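Cytoplasmic export protein 1 (Saccharomyces cerevisiae, PDB 3VWA) binds tRNA within the nuclear tRNA export machinery and may collect it from export receptors at the nuclear pore for delivery to the translation machinery. Local coordinates at residues 45-48 against 49-53; 221-224 against 225-229; 264-267 against 268-272; 380-383 against 384-388; 485-488 against 489-492. One frame throughout, in Å; residues are numbered along the deposited sequence.

Contact 1: residues 45-48 against 49-53; sequences AKRS and PENES
Ser48 runs extended into Pro49 where the chain, leaving strand 39-45, passes through an inverse gamma turn centred on Lys46 and bends towards helix 52-64. The Asn51 amide meets the backbone of both Lys46 and Ser48: ND2 donates to Lys46 O at 2.8 Å, 25° out of the amide plane, while OD1 accepts Ser48 N at 3.0 Å with the donor tilted well off the carbonyl plane. Asn51 CG sits between its backbone N and carbonyl carbon (chi1 60°), which brings the amide against this main chain. Beyond it, the extended Arg47 reaches Glu52 side-on, with NE (2.8 Å) and NH2 (2.5 Å) sharing the single oxygen OE2, which lies in the guanidinium plane. NH1 is bound to Asp78 O and Thr84 OG1, which further restrains the group's rotation. With a leucine here the Glu52 carboxylate would probably lose its charged mate, and Asp78 O and Thr84 OG1 their common donor. The inverse gamma turn, the Asn51 side-chain bonds and the salt bridge lie in a strand-to-helix loop consistent with the connection between strand beta-3 and helix alpha-C in the N-terminal lobe of a kinase-like domain.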
loop_
_atom_site.group_PDB
_atom_site.type_symbol
_atom_site.label_atom_id
_atom_site.label_comp_id
_atom_site.label_asym_id
_atom_site.label_seq_id
_atom_site.Cartn_x
_atom_site.Cartn_y
_atom_site.Cartn_z
ATOM N N ALA A 45 -31.244 -2.992 -10.530
ATOM C CA ALA A 45 -32.327 -2.018 -10.698
ATOM C C ALA A 45 -33.446 -2.237 -9.716
ATOM O O ALA A 45 -33.899 -3.381 -9.475
ATOM C CB ALA A 45 -32.912 -2.089 -12.095
ATOM N N LYS A 46 -33.911 -1.121 -9.175
ATOM C CA LYS A 46 -35.098 -1.118 -8.351
ATOM C C LYS A 46 -36.241 -0.928 -9.324
ATOM O O LYS A 46 -36.857 0.135 -9.375
ATOM C CB LYS A 46 -35.024 0.034 -7.364
ATOM C CG LYS A 46 -34.109 -0.230 -6.181
ATOM C CD LYS A 46 -34.498 0.798 -5.127
ATOM C CE LYS A 46 -33.475 0.884 -4.020
ATOM N NZ LYS A 46 -33.598 2.225 -3.369
ATOM N N ARG A 47 -36.484 -1.961 -10.129
ATOM C CA ARG A 47 -37.394 -1.841 -11.257
ATOM C C ARG A 47 -38.851 -1.800 -10.819
ATOM O O ARG A 47 -39.294 -2.598 -10.006
ATOM C CB ARG A 47 -37.178 -2.966 -12.260
ATOM C CG ARG A 47 -37.683 -2.615 -13.666
ATOM C CD ARG A 47 -37.174 -3.711 -14.587
ATOM N NE ARG A 47 -37.927 -3.861 -15.827
ATOM C CZ ARG A 47 -37.617 -4.785 -16.736
ATOM N NH1 ARG A 47 -36.559 -5.585 -16.560
ATOM N NH2 ARG A 47 -38.344 -4.913 -17.816
ATOM N N SER A 48 -39.588 -0.856 -11.361
ATOM C CA SER A 48 -40.982 -0.702 -11.000
ATOM C C SER A 48 -41.657 -0.114 -12.217
ATOM O O SER A 48 -40.968 0.301 -13.171
ATOM C CB SER A 48 -41.147 0.159 -9.715
ATOM O OG SER A 48 -41.229 1.544 -9.989
ATOM N N PRO A 49 -42.998 -0.116 -12.226
ATOM C CA PRO A 49 -43.755 0.500 -13.326
ATOM C C PRO A 49 -43.371 1.969 -13.649
ATOM O O PRO A 49 -43.278 2.341 -14.819
ATOM C CB PRO A 49 -45.204 0.396 -12.830
ATOM C CG PRO A 49 -45.184 -0.851 -12.010
ATOM C CD PRO A 49 -43.890 -0.780 -11.260
ATOM N N GLU A 50 -43.142 2.784 -12.629
ATOM C CA GLU A 50 -42.780 4.199 -12.837
ATOM C C GLU A 50 -41.344 4.460 -13.369
ATOM O O GLU A 50 -41.127 5.364 -14.161
ATOM C CB GLU A 50 -43.010 4.974 -11.539
ATOM C CG GLU A 50 -43.098 4.073 -10.319
ATOM C CD GLU A 50 -42.427 4.666 -9.098
ATOM O OE1 GLU A 50 -41.842 5.770 -9.218
ATOM O OE2 GLU A 50 -42.480 4.016 -8.024
ATOM N N ASN A 51 -40.361 3.676 -12.955
ATOM C CA ASN A 51 -39.009 3.952 -13.431
ATOM C C ASN A 51 -38.581 3.052 -14.594
ATOM O O ASN A 51 -37.488 3.195 -15.127
ATOM C CB ASN A 51 -38.018 3.854 -12.292
ATOM C CG ASN A 51 -38.003 2.497 -11.662
ATOM O OD1 ASN A 51 -37.967 1.477 -12.364
ATOM N ND2 ASN A 51 -38.044 2.456 -10.331
ATOM N N GLU A 52 -39.472 2.151 -14.998
ATOM C CA GLU A 52 -39.140 1.120 -15.959
ATOM C C GLU A 52 -38.502 1.669 -17.244
ATOM O O GLU A 52 -37.537 1.120 -17.727
ATOM C CB GLU A 52 -40.387 0.301 -16.285
ATOM C CG GLU A 52 -40.210 -1.201 -16.071
ATOM C CD GLU A 52 -40.482 -1.940 -17.350
ATOM O OE1 GLU A 52 -41.099 -1.337 -18.247
ATOM O OE2 GLU A 52 -40.054 -3.092 -17.491
ATOM N N SER A 53 -39.010 2.766 -17.780
ATOM C CA SER A 53 -38.371 3.344 -18.975
ATOM C C SER A 53 -36.935 3.883 -18.754
ATOM O O SER A 53 -36.051 3.788 -19.626
ATOM C CB SER A 53 -39.233 4.455 -19.528
ATOM O OG SER A 53 -38.639 4.904 -20.721
#

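Contact 2: residues 221-224 against 225-229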
loop_
_atom_site.group_PDB
_atom_site.type_symbol
_atom_site.label_atom_id
_atom_site.label_comp_id
_atom_site.label_asym_id
_atom_site.label_seq_id
_atom_site.Cartn_x
_atom_site.Cartn_y
_atom_site.Cartn_z
ATOM N N THR A 221 -20.568 25.574 -23.248
ATOM C CA THR A 221 -20.543 24.111 -23.379
ATOM C C THR A 221 -19.443 23.488 -22.520
ATOM O O THR A 221 -18.497 24.175 -22.080
ATOM C CB THR A 221 -20.398 23.632 -24.837
ATOM O OG1 THR A 221 -19.076 23.921 -25.305
ATOM C CG2 THR A 221 -21.467 24.288 -25.758
ATOM N N ILE A 222 -19.565 22.180 -22.292
ATOM C CA ILE A 222 -18.567 21.462 -21.541
ATOM C C ILE A 222 -17.247 21.556 -22.267
ATOM O O ILE A 222 -16.232 21.906 -21.652
ATOM C CB ILE A 222 -18.951 19.978 -21.313
ATOM C CG1 ILE A 222 -20.098 19.877 -20.325
ATOM C CG2 ILE A 222 -17.781 19.171 -20.787
ATOM C CD1 ILE A 222 -20.887 18.578 -20.485
ATOM N N GLU A 223 -17.255 21.267 -23.569
ATOM C CA GLU A 223 -16.007 21.309 -24.356
ATOM C C GLU A 223 -15.383 22.708 -24.302
ATOM O O GLU A 223 -14.164 22.843 -24.299
ATOM C CB GLU A 223 -16.218 20.862 -25.799
ATOM C CG GLU A 223 -16.601 22.008 -26.711
ATOM C CD GLU A 223 -16.610 21.645 -28.184
ATOM O OE1 GLU A 223 -15.664 20.953 -28.653
ATOM O OE2 GLU A 223 -17.566 22.084 -28.865
ATOM N N ASN A 224 -16.226 23.736 -24.229
ATOM C CA ASN A 224 -15.737 25.110 -24.172
ATOM C C ASN A 224 -15.114 25.328 -22.814
ATOM O O ASN A 224 -14.023 25.875 -22.720
ATOM C CB ASN A 224 -16.878 26.098 -24.407
ATOM C CG ASN A 224 -16.383 27.508 -24.704
ATOM O OD1 ASN A 224 -16.626 28.446 -23.931
ATOM N ND2 ASN A 224 -15.684 27.668 -25.841
ATOM N N PHE A 225 -15.802 24.854 -21.762
ATOM C CA PHE A 225 -15.319 24.952 -20.378
ATOM C C PHE A 225 -13.979 24.255 -20.242
ATOM O O PHE A 225 -13.077 24.746 -19.574
ATOM C CB PHE A 225 -16.360 24.358 -19.435
ATOM C CG PHE A 225 -15.924 24.250 -18.006
ATOM C CD1 PHE A 225 -16.068 25.325 -17.130
ATOM C CD2 PHE A 225 -15.415 23.032 -17.505
ATOM C CE1 PHE A 225 -15.686 25.225 -15.795
ATOM C CE2 PHE A 225 -15.027 22.929 -16.172
ATOM C CZ PHE A 225 -15.168 24.024 -15.313
ATOM N N ARG A 226 -13.836 23.147 -20.950
ATOM C CA ARG A 226 -12.618 22.359 -20.916
ATOM C C ARG A 226 -11.373 23.123 -21.482
ATOM O O ARG A 226 -10.310 23.137 -20.878
ATOM C CB ARG A 226 -12.891 21.093 -21.705
ATOM C CG ARG A 226 -11.868 20.014 -21.516
ATOM C CD ARG A 226 -12.388 18.715 -22.067
ATOM N NE ARG A 226 -11.293 17.761 -22.038
ATOM C CZ ARG A 226 -11.193 16.730 -22.861
ATOM N NH1 ARG A 226 -10.145 15.906 -22.764
ATOM N NH2 ARG A 226 -12.149 16.535 -23.776
ATOM N N LYS A 227 -11.506 23.730 -22.653
ATOM C CA LYS A 227 -10.422 24.518 -23.247
ATOM C C LYS A 227 -10.007 25.712 -22.382
ATOM O O LYS A 227 -8.865 26.123 -22.445
ATOM C CB LYS A 227 -10.799 25.019 -24.652
ATOM C CG LYS A 227 -11.473 23.962 -25.500
ATOM C CD LYS A 227 -11.284 24.184 -26.992
ATOM C CE LYS A 227 -11.763 22.950 -27.767
ATOM N NZ LYS A 227 -11.808 23.182 -29.240
ATOM N N ARG A 228 -10.924 26.261 -21.583
ATOM C CA ARG A 228 -10.612 27.439 -20.757
ATOM C C ARG A 228 -9.750 27.028 -19.580
ATOM O O ARG A 228 -8.683 27.620 -19.299
ATOM C CB ARG A 228 -11.901 28.131 -20.283
ATOM C CG ARG A 228 -12.621 28.823 -21.421
ATOM C CD ARG A 228 -14.048 29.196 -21.064
ATOM N NE ARG A 228 -14.649 30.073 -22.070
ATOM C CZ ARG A 228 -14.967 31.357 -21.881
ATOM N NH1 ARG A 228 -14.768 31.943 -20.709
ATOM N NH2 ARG A 228 -15.514 32.058 -22.867
ATOM N N LEU A 229 -10.212 25.978 -18.917
ATOM C CA LEU A 229 -9.556 25.404 -17.770
ATOM C C LEU A 229 -8.168 24.900 -18.168
ATOM O O LEU A 229 -7.182 25.135 -17.463
ATOM C CB LEU A 229 -10.449 24.253 -17.243
ATOM C CG LEU A 229 -10.987 24.282 -15.806
ATOM C CD1 LEU A 229 -11.765 25.545 -15.470
ATOM C CD2 LEU A 229 -11.815 23.034 -15.454
#
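Asn224 and Arg228, one helical turn apart, make the only hydrogen bond between side chains of 221-224 and 225-229, a weak one from Arg228 NE to Asn224 OD1 at 3.2 Å. The amide and guanidinium planes stand 55° apart, and the oxygen approaches the guanidinium obliquely. Asn224 CG lies anti to the backbone N (chi1 -166°), which holds the amide out from the helix, and the extended Arg228 chain runs back towards it. Lys227 lays its CG on Glu223 O at 3.2 Å; the charged ends, Glu223 OE1 and Lys227 NZ, remain 4.5 Å apart, too far for a salt bridge. The second shell is backbone: Phe225 N donates to Thr221 O and Arg226 N to Ile222 O, each at 2.8 Å, fixing the turn from which these side chains leave. At the start of the helix Thr221 OG1 accepts Asn224 N at 3.1 Å, so the residue whose amide meets Arg228 is itself held by the cap. Arg228 NH1 has a weak bond to Asn211 OD1, and Phe225 is buried among helices 106-122, 186-198 and 209-216. This is a threonine N-cap with its first helical turns, probably in the helical lobe of the kinase-like domain.

Contact 3: residues 264-267 against 268-272; sequences NLEN and LYLES
Asn264 O receives two backbone N-H groups: Leu268 N, at 3.2 Å and almost straight (175°), and Asn267 N, by a weak bond from three residues on. Leu268 adds its side chain to the same oxygen. With chi1 at -71° its CG lies beside its own backbone N and folds back along the helix, 3.4 Å from Asn264 O. The next two backbone bonds keep the i-to-i+4 spacing, Tyr269 N donating to Leu265 O and Leu270 N to Glu266 O, both at 3.0 Å. Glu266 and Leu270 then run side by side and point the same way. Leu270 CG sits 3.3 Å from Glu266 O, and its CD1 passes alongside the carboxylate, 4.0 Å from OE2. That contact is apolar on the leucine side; the charge of Glu266 is met by a salt bridge from OE1 to Lys320, which probably keeps the carboxylate ionised and holds the extended chain in place beside the leucine. Tyr269 touches the preceding turn by its CB, 3.5 Å from Leu265 O, and its ring then leads off, the OH bonded to Asp330 OD1. At the end of the helix Ser272 leaves helical backbone angles, although its N still donates to Leu268 O at 2.9 Å. Helix 255-271 is thereby tied on two flanks: Leu265 and Leu268 pack on Phe243 of helix 239-248 and on Phe276 of the following loop, while Glu266 and Tyr269 bear on Pro323, Phe324 and Ile327 of helix 321-335.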
loop_
_atom_site.group_PDB
_atom_site.type_symbol
_atom_site.label_atom_id
_atom_site.label_comp_id
_atom_site.label_asym_id
_atom_site.label_seq_id
_atom_site.Cartn_x
_atom_site.Cartn_y
_atom_site.Cartn_z
ATOM N N ASN A 264 10.660 10.766 -13.544
ATOM C CA ASN A 264 9.776 11.878 -13.215
ATOM C C ASN A 264 9.007 11.579 -11.923
ATOM O O ASN A 264 8.861 12.449 -11.047
ATOM C CB ASN A 264 8.798 12.141 -14.357
ATOM C CG ASN A 264 9.451 12.893 -15.470
ATOM O OD1 ASN A 264 10.511 13.481 -15.262
ATOM N ND2 ASN A 264 8.824 12.910 -16.661
ATOM N N LEU A 265 8.579 10.321 -11.780
ATOM C CA LEU A 265 7.866 9.920 -10.574
ATOM C C LEU A 265 8.769 10.102 -9.379
ATOM O O LEU A 265 8.344 10.647 -8.366
ATOM C CB LEU A 265 7.367 8.492 -10.673
ATOM C CG LEU A 265 6.908 7.764 -9.387
ATOM C CD1 LEU A 265 5.757 8.511 -8.728
ATOM C CD2 LEU A 265 6.470 6.330 -9.728
ATOM N N GLU A 266 10.007 9.654 -9.498
ATOM C CA GLU A 266 10.945 9.805 -8.407
ATOM C C GLU A 266 11.189 11.263 -7.969
ATOM O O GLU A 266 11.410 11.493 -6.798
ATOM C CB GLU A 266 12.306 9.203 -8.779
ATOM C CG GLU A 266 13.410 9.287 -7.703
ATOM C CD GLU A 266 14.817 9.124 -8.312
ATOM O OE1 GLU A 266 14.918 8.846 -9.527
ATOM O OE2 GLU A 266 15.832 9.306 -7.614
ATOM N N ASN A 267 11.243 12.209 -8.912
ATOM C CA ASN A 267 11.601 13.606 -8.571
ATOM C C ASN A 267 10.456 14.300 -7.859
ATOM O O ASN A 267 10.665 15.118 -6.949
ATOM C CB ASN A 267 11.934 14.437 -9.786
ATOM C CG ASN A 267 13.357 14.247 -10.247
ATOM O OD1 ASN A 267 13.594 14.153 -11.450
ATOM N ND2 ASN A 267 14.324 14.217 -9.308
ATOM N N LEU A 268 9.259 14.010 -8.336
ATOM C CA LEU A 268 8.053 14.414 -7.647
ATOM C C LEU A 268 7.913 13.826 -6.238
ATOM O O LEU A 268 7.395 14.502 -5.324
ATOM C CB LEU A 268 6.858 13.937 -8.433
ATOM C CG LEU A 268 6.524 14.599 -9.748
ATOM C CD1 LEU A 268 5.348 13.805 -10.310
ATOM C CD2 LEU A 268 6.173 16.099 -9.577
ATOM N N TYR A 269 8.284 12.544 -6.085
ATOM C CA TYR A 269 8.330 11.924 -4.754
ATOM C C TYR A 269 9.344 12.575 -3.808
ATOM O O TYR A 269 9.046 12.793 -2.643
ATOM C CB TYR A 269 8.638 10.435 -4.858
ATOM C CG TYR A 269 8.724 9.648 -3.553
ATOM C CD1 TYR A 269 9.933 9.520 -2.868
ATOM C CD2 TYR A 269 7.634 8.959 -3.073
ATOM C CE1 TYR A 269 10.041 8.768 -1.721
ATOM C CE2 TYR A 269 7.744 8.167 -1.965
ATOM C CZ TYR A 269 8.937 8.089 -1.286
ATOM O OH TYR A 269 9.056 7.293 -0.170
ATOM N N LEU A 270 10.539 12.877 -4.315
ATOM C CA LEU A 270 11.544 13.645 -3.570
ATOM C C LEU A 270 11.148 15.133 -3.247
ATOM O O LEU A 270 11.215 15.564 -2.058
ATOM C CB LEU A 270 12.890 13.565 -4.281
ATOM C CG LEU A 270 13.468 12.137 -4.341
ATOM C CD1 LEU A 270 14.838 12.164 -5.033
ATOM C CD2 LEU A 270 13.547 11.496 -2.930
ATOM N N GLU A 271 10.677 15.865 -4.267
ATOM C CA GLU A 271 10.438 17.303 -4.143
ATOM C C GLU A 271 9.052 17.679 -3.561
ATOM O O GLU A 271 8.897 18.798 -3.045
ATOM C CB GLU A 271 10.628 18.059 -5.476
ATOM C CG GLU A 271 11.804 17.621 -6.367
ATOM C CD GLU A 271 13.096 18.403 -6.164
ATOM O OE1 GLU A 271 13.761 18.206 -5.118
ATOM O OE2 GLU A 271 13.459 19.207 -7.075
ATOM N N SER A 272 8.053 16.805 -3.731
ATOM C CA SER A 272 6.659 16.999 -3.232
ATOM C C SER A 272 5.992 15.693 -2.881
ATOM O O SER A 272 4.954 15.313 -3.445
ATOM C CB SER A 272 5.743 17.739 -4.197
ATOM O OG SER A 272 6.302 17.836 -5.479
#

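Contact 4: residues 380-383 against 384-388; sequences RIYP and HFIQG
The Tyr382 ring has Ile386 over one face and the Phe385 ring approaching obliquely. Ile386 CB makes a CH-pi contact, 4.1 Å from the tyrosine centroid and 19° off the ring normal. The two aromatic rings are inclined at 33°, centroids 5.8 Å apart, and come closest at Tyr382 CD1 and Phe385 CD2, 3.6 Å; the Phe385 edge also meets Tyr382 O. All three residues lie in HEAT repeat 1, on helix 374-387, kinked at Pro383, which has no N-H to give. At the His384 edge, ND1 donates a weak bond to Arg380 O at 3.3 Å. Phe385 N to Ile381 O (2.9 Å) and Ile386 N to Tyr382 O (2.8 Å) restore regular bonding past the kink. Phe385 enters the core between helices 355-368 and 394-407, whereas Tyr382 and Ile386 face Leu420 and Phe423 of helix 413-427. Cutting Tyr382 back to an alanine would probably open a gap beside Phe385 and deprive Ile386 of the ring it rests on. With Tyr382 CG anti to its N (chi1 -179°), the ring leans outward and towards the next turn, where Ile386 lies; its buried OH, without a polar partner in the model, ends 3.3 Å from Ile386 CD1.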
loop_
_atom_site.group_PDB
_atom_site.type_symbol
_atom_site.label_atom_id
_atom_site.label_comp_id
_atom_site.label_asym_id
_atom_site.label_seq_id
_atom_site.Cartn_x
_atom_site.Cartn_y
_atom_site.Cartn_z
ATOM N N ARG A 380 13.501 -18.203 1.345
ATOM C CA ARG A 380 14.054 -17.467 0.222
ATOM C C ARG A 380 14.862 -16.216 0.616
ATOM O O ARG A 380 15.649 -15.740 -0.182
ATOM C CB ARG A 380 12.919 -17.053 -0.734
ATOM C CG ARG A 380 11.808 -18.083 -0.906
ATOM C CD ARG A 380 10.682 -17.573 -1.825
ATOM N NE ARG A 380 11.171 -17.300 -3.194
ATOM C CZ ARG A 380 10.573 -16.532 -4.111
ATOM N NH1 ARG A 380 9.395 -15.931 -3.869
ATOM N NH2 ARG A 380 11.176 -16.356 -5.288
ATOM N N ILE A 381 14.667 -15.686 1.827
ATOM C CA ILE A 381 15.254 -14.399 2.192
ATOM C C ILE A 381 16.460 -14.539 3.103
ATOM O O ILE A 381 17.497 -13.940 2.833
ATOM C CB ILE A 381 14.225 -13.437 2.813
ATOM C CG1 ILE A 381 13.028 -13.256 1.859
ATOM C CG2 ILE A 381 14.881 -12.106 3.242
ATOM C CD1 ILE A 381 13.361 -12.645 0.520
ATOM N N TYR A 382 16.329 -15.350 4.159
ATOM C CA TYR A 382 17.359 -15.467 5.169
ATOM C C TYR A 382 18.719 -15.872 4.618
ATOM O O TYR A 382 19.717 -15.266 4.973
ATOM C CB TYR A 382 16.934 -16.478 6.259
ATOM C CG TYR A 382 17.946 -16.643 7.360
ATOM C CD1 TYR A 382 18.119 -15.624 8.276
ATOM C CD2 TYR A 382 18.743 -17.794 7.486
ATOM C CE1 TYR A 382 19.027 -15.712 9.293
ATOM C CE2 TYR A 382 19.670 -17.892 8.530
ATOM C CZ TYR A 382 19.776 -16.818 9.438
ATOM O OH TYR A 382 20.622 -16.753 10.524
ATOM N N PRO A 383 18.775 -16.914 3.766
ATOM C CA PRO A 383 20.087 -17.374 3.329
ATOM C C PRO A 383 20.898 -16.253 2.666
ATOM O O PRO A 383 22.110 -16.282 2.727
ATOM C CB PRO A 383 19.741 -18.482 2.312
ATOM C CG PRO A 383 18.408 -18.981 2.793
ATOM C CD PRO A 383 17.700 -17.710 3.165
ATOM N N HIS A 384 20.255 -15.276 2.047
ATOM C CA HIS A 384 21.022 -14.141 1.463
ATOM C C HIS A 384 21.195 -13.089 2.494
ATOM O O HIS A 384 22.257 -12.447 2.628
ATOM C CB HIS A 384 20.277 -13.571 0.246
ATOM C CG HIS A 384 19.985 -14.605 -0.812
ATOM N ND1 HIS A 384 18.732 -14.993 -1.136
ATOM C CD2 HIS A 384 20.844 -15.352 -1.605
ATOM C CE1 HIS A 384 18.792 -15.926 -2.095
ATOM N NE2 HIS A 384 20.082 -16.148 -2.382
ATOM N N PHE A 385 20.136 -12.890 3.268
ATOM C CA PHE A 385 20.193 -11.932 4.333
ATOM C C PHE A 385 21.453 -12.121 5.192
ATOM O O PHE A 385 22.202 -11.173 5.486
ATOM C CB PHE A 385 18.935 -12.064 5.156
ATOM C CG PHE A 385 19.059 -11.490 6.533
ATOM C CD1 PHE A 385 18.869 -10.116 6.759
ATOM C CD2 PHE A 385 19.380 -12.327 7.613
ATOM C CE1 PHE A 385 18.975 -9.585 8.042
ATOM C CE2 PHE A 385 19.463 -11.800 8.888
ATOM C CZ PHE A 385 19.280 -10.435 9.087
ATOM N N ILE A 386 21.687 -13.368 5.573
ATOM C CA ILE A 386 22.687 -13.694 6.587
ATOM C C ILE A 386 24.118 -13.565 6.105
ATOM O O ILE A 386 24.994 -13.262 6.883
ATOM C CB ILE A 386 22.415 -15.127 7.208
ATOM C CG1 ILE A 386 23.097 -15.268 8.568
ATOM C CG2 ILE A 386 22.689 -16.264 6.227
ATOM C CD1 ILE A 386 22.558 -14.248 9.553
ATOM N N GLN A 387 24.345 -13.785 4.820
ATOM C CA GLN A 387 25.664 -13.559 4.205
ATOM C C GLN A 387 26.073 -12.130 4.418
ATOM O O GLN A 387 27.265 -11.813 4.372
ATOM C CB GLN A 387 25.650 -13.866 2.690
ATOM C CG GLN A 387 25.441 -15.329 2.325
ATOM C CD GLN A 387 26.002 -16.285 3.375
ATOM O OE1 GLN A 387 27.101 -16.801 3.248
ATOM N NE2 GLN A 387 25.231 -16.522 4.425
ATOM N N GLY A 388 25.105 -11.253 4.649
ATOM C CA GLY A 388 25.475 -9.857 5.033
ATOM C C GLY A 388 26.550 -9.828 6.130
ATOM O O GLY A 388 27.345 -8.878 6.232
#

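Contact 5: residues 485-488 against 489-492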
loop_
_atom_site.group_PDB
_atom_site.type_symbol
_atom_site.label_atom_id
_atom_site.label_comp_id
_atom_site.label_asym_id
_atom_site.label_seq_id
_atom_site.Cartn_x
_atom_site.Cartn_y
_atom_site.Cartn_z
ATOM N N GLU A 485 24.171 -8.576 33.580
ATOM C CA GLU A 485 23.217 -7.935 34.494
ATOM C C GLU A 485 21.793 -8.306 34.083
ATOM O O GLU A 485 20.977 -8.741 34.900
ATOM C CB GLU A 485 23.398 -6.409 34.485
ATOM C CG GLU A 485 22.464 -5.638 35.418
ATOM C CD GLU A 485 22.501 -4.146 35.095
ATOM O OE1 GLU A 485 23.598 -3.573 34.977
ATOM O OE2 GLU A 485 21.442 -3.547 34.920
ATOM N N LYS A 486 21.510 -8.162 32.794
ATOM C CA LYS A 486 20.210 -8.536 32.298
ATOM C C LYS A 486 19.955 -10.037 32.351
ATOM O O LYS A 486 18.835 -10.422 32.273
ATOM C CB LYS A 486 19.961 -8.022 30.874
ATOM C CG LYS A 486 20.220 -6.533 30.658
ATOM C CD LYS A 486 19.257 -5.649 31.445
ATOM C CE LYS A 486 19.083 -4.303 30.744
ATOM N NZ LYS A 486 18.472 -3.319 31.669
ATOM N N SER A 487 20.967 -10.873 32.488
ATOM C CA SER A 487 20.740 -12.328 32.376
ATOM C C SER A 487 20.556 -13.026 33.666
ATOM O O SER A 487 20.365 -14.248 33.683
ATOM C CB SER A 487 21.922 -12.979 31.694
ATOM O OG SER A 487 21.821 -12.639 30.335
ATOM N N ILE A 488 20.634 -12.263 34.756
ATOM C CA ILE A 488 20.642 -12.864 36.075
ATOM C C ILE A 488 19.400 -13.713 36.288
ATOM O O ILE A 488 19.469 -14.781 36.878
ATOM C CB ILE A 488 20.825 -11.782 37.199
ATOM C CG1 ILE A 488 21.198 -12.440 38.505
ATOM C CG2 ILE A 488 19.576 -10.887 37.349
ATOM C CD1 ILE A 488 21.585 -11.474 39.618
ATOM N N GLU A 489 18.263 -13.258 35.794
ATOM C CA GLU A 489 17.052 -14.071 35.925
ATOM C C GLU A 489 17.087 -15.374 35.138
ATOM O O GLU A 489 16.226 -16.230 35.365
ATOM C CB GLU A 489 15.803 -13.304 35.488
ATOM C CG GLU A 489 16.026 -11.861 35.161
ATOM C CD GLU A 489 14.716 -11.116 35.129
ATOM O OE1 GLU A 489 14.438 -10.538 34.038
ATOM O OE2 GLU A 489 13.969 -11.172 36.170
ATOM N N LEU A 490 18.051 -15.523 34.217
ATOM C CA LEU A 490 18.147 -16.787 33.430
ATOM C C LEU A 490 19.101 -17.810 34.049
ATOM O O LEU A 490 19.236 -18.934 33.538
ATOM C CB LEU A 490 18.587 -16.511 32.000
ATOM C CG LEU A 490 17.859 -15.406 31.235
ATOM C CD1 LEU A 490 18.509 -15.132 29.892
ATOM C CD2 LEU A 490 16.375 -15.764 31.059
ATOM N N PHE A 491 19.776 -17.403 35.128
ATOM C CA PHE A 491 20.661 -18.291 35.887
ATOM C C PHE A 491 20.094 -18.575 37.268
ATOM O O PHE A 491 19.941 -17.628 38.151
ATOM C CB PHE A 491 22.063 -17.670 36.044
ATOM C CG PHE A 491 22.708 -17.299 34.741
ATOM C CD1 PHE A 491 22.914 -18.242 33.758
ATOM C CD2 PHE A 491 23.146 -16.002 34.524
ATOM C CE1 PHE A 491 23.510 -17.879 32.552
ATOM C CE2 PHE A 491 23.786 -15.640 33.343
ATOM C CZ PHE A 491 23.957 -16.578 32.347
ATOM N N ASP A 492 19.758 -19.846 37.488
ATOM C CA ASP A 492 19.373 -20.257 38.842
ATOM C C ASP A 492 20.649 -20.326 39.715
ATOM O O ASP A 492 21.777 -20.179 39.203
ATOM C CB ASP A 492 18.675 -21.608 38.845
ATOM C CG ASP A 492 19.562 -22.712 38.276
ATOM O OD1 ASP A 492 20.804 -22.561 38.233
ATOM O OD2 ASP A 492 19.038 -23.768 37.915
#
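Ser487 and Ile488 each give their carbonyl oxygen to the N-H three residues on. Leu490 N reaches Ser487 O at 2.7 Å and Phe491 N reaches Ile488 O at 3.2 Å; in both the donor stands above the carbonyl plane, by 50° and 62°, and this i-to-i+3 bonding winds the chain into a short 3-10 turn. Ile488 O comes within 3.2 Å of Phe491 O, and Lys529 NZ donates to both acceptors and probably eases their repulsion. Carbon-carbon contact is made by Phe491, whose CG lies beside its own backbone N (chi1 -55°), turning the ring back towards Ser487 and bringing CE2 to 3.6 Å from Ser487 CB. Phe491 CD2 (3.4 Å) and Leu490 CB (3.3 Å) pack in van der Waals contact against Ser487 O. The polar partner of Ser487 OG is Gly483 O, in the preceding turn of the helix. Asp492 finishes the segment as N-cap of the next helix. The turn thus links helix 474-487 to helix 493-504, which lies almost wholly in HEAT repeat 2. Phe491 fits among Leu461 of helix 454-469, Ile496 and Ile500 of helix 493-504 and Tyr526 of helix 513-536, and Arg457 holds Leu490 O.

How the contacts relate
From the N terminus, contact 1 shapes the loop joining strand 39-45 to helix 52-64 in the kinase-like domain, and contact 2 starts helix 222-231 about 35 Å away between centres. Contact 3 lies on the last turns of helix 255-271, and contact 4 on helix 374-387, where HEAT repeat 1 (381-419) begins, with centres about 31 Å apart. Contact 5 turns the chain from helix 474-487 into helix 493-504, roughly another 31 Å from contact 4. All five are local and in series; none nests in or crosses another, and none touches. Contacts 1 and 5, with centres about 77 Å apart on opposite sides of the chain's centre, reflect the elongated molecule.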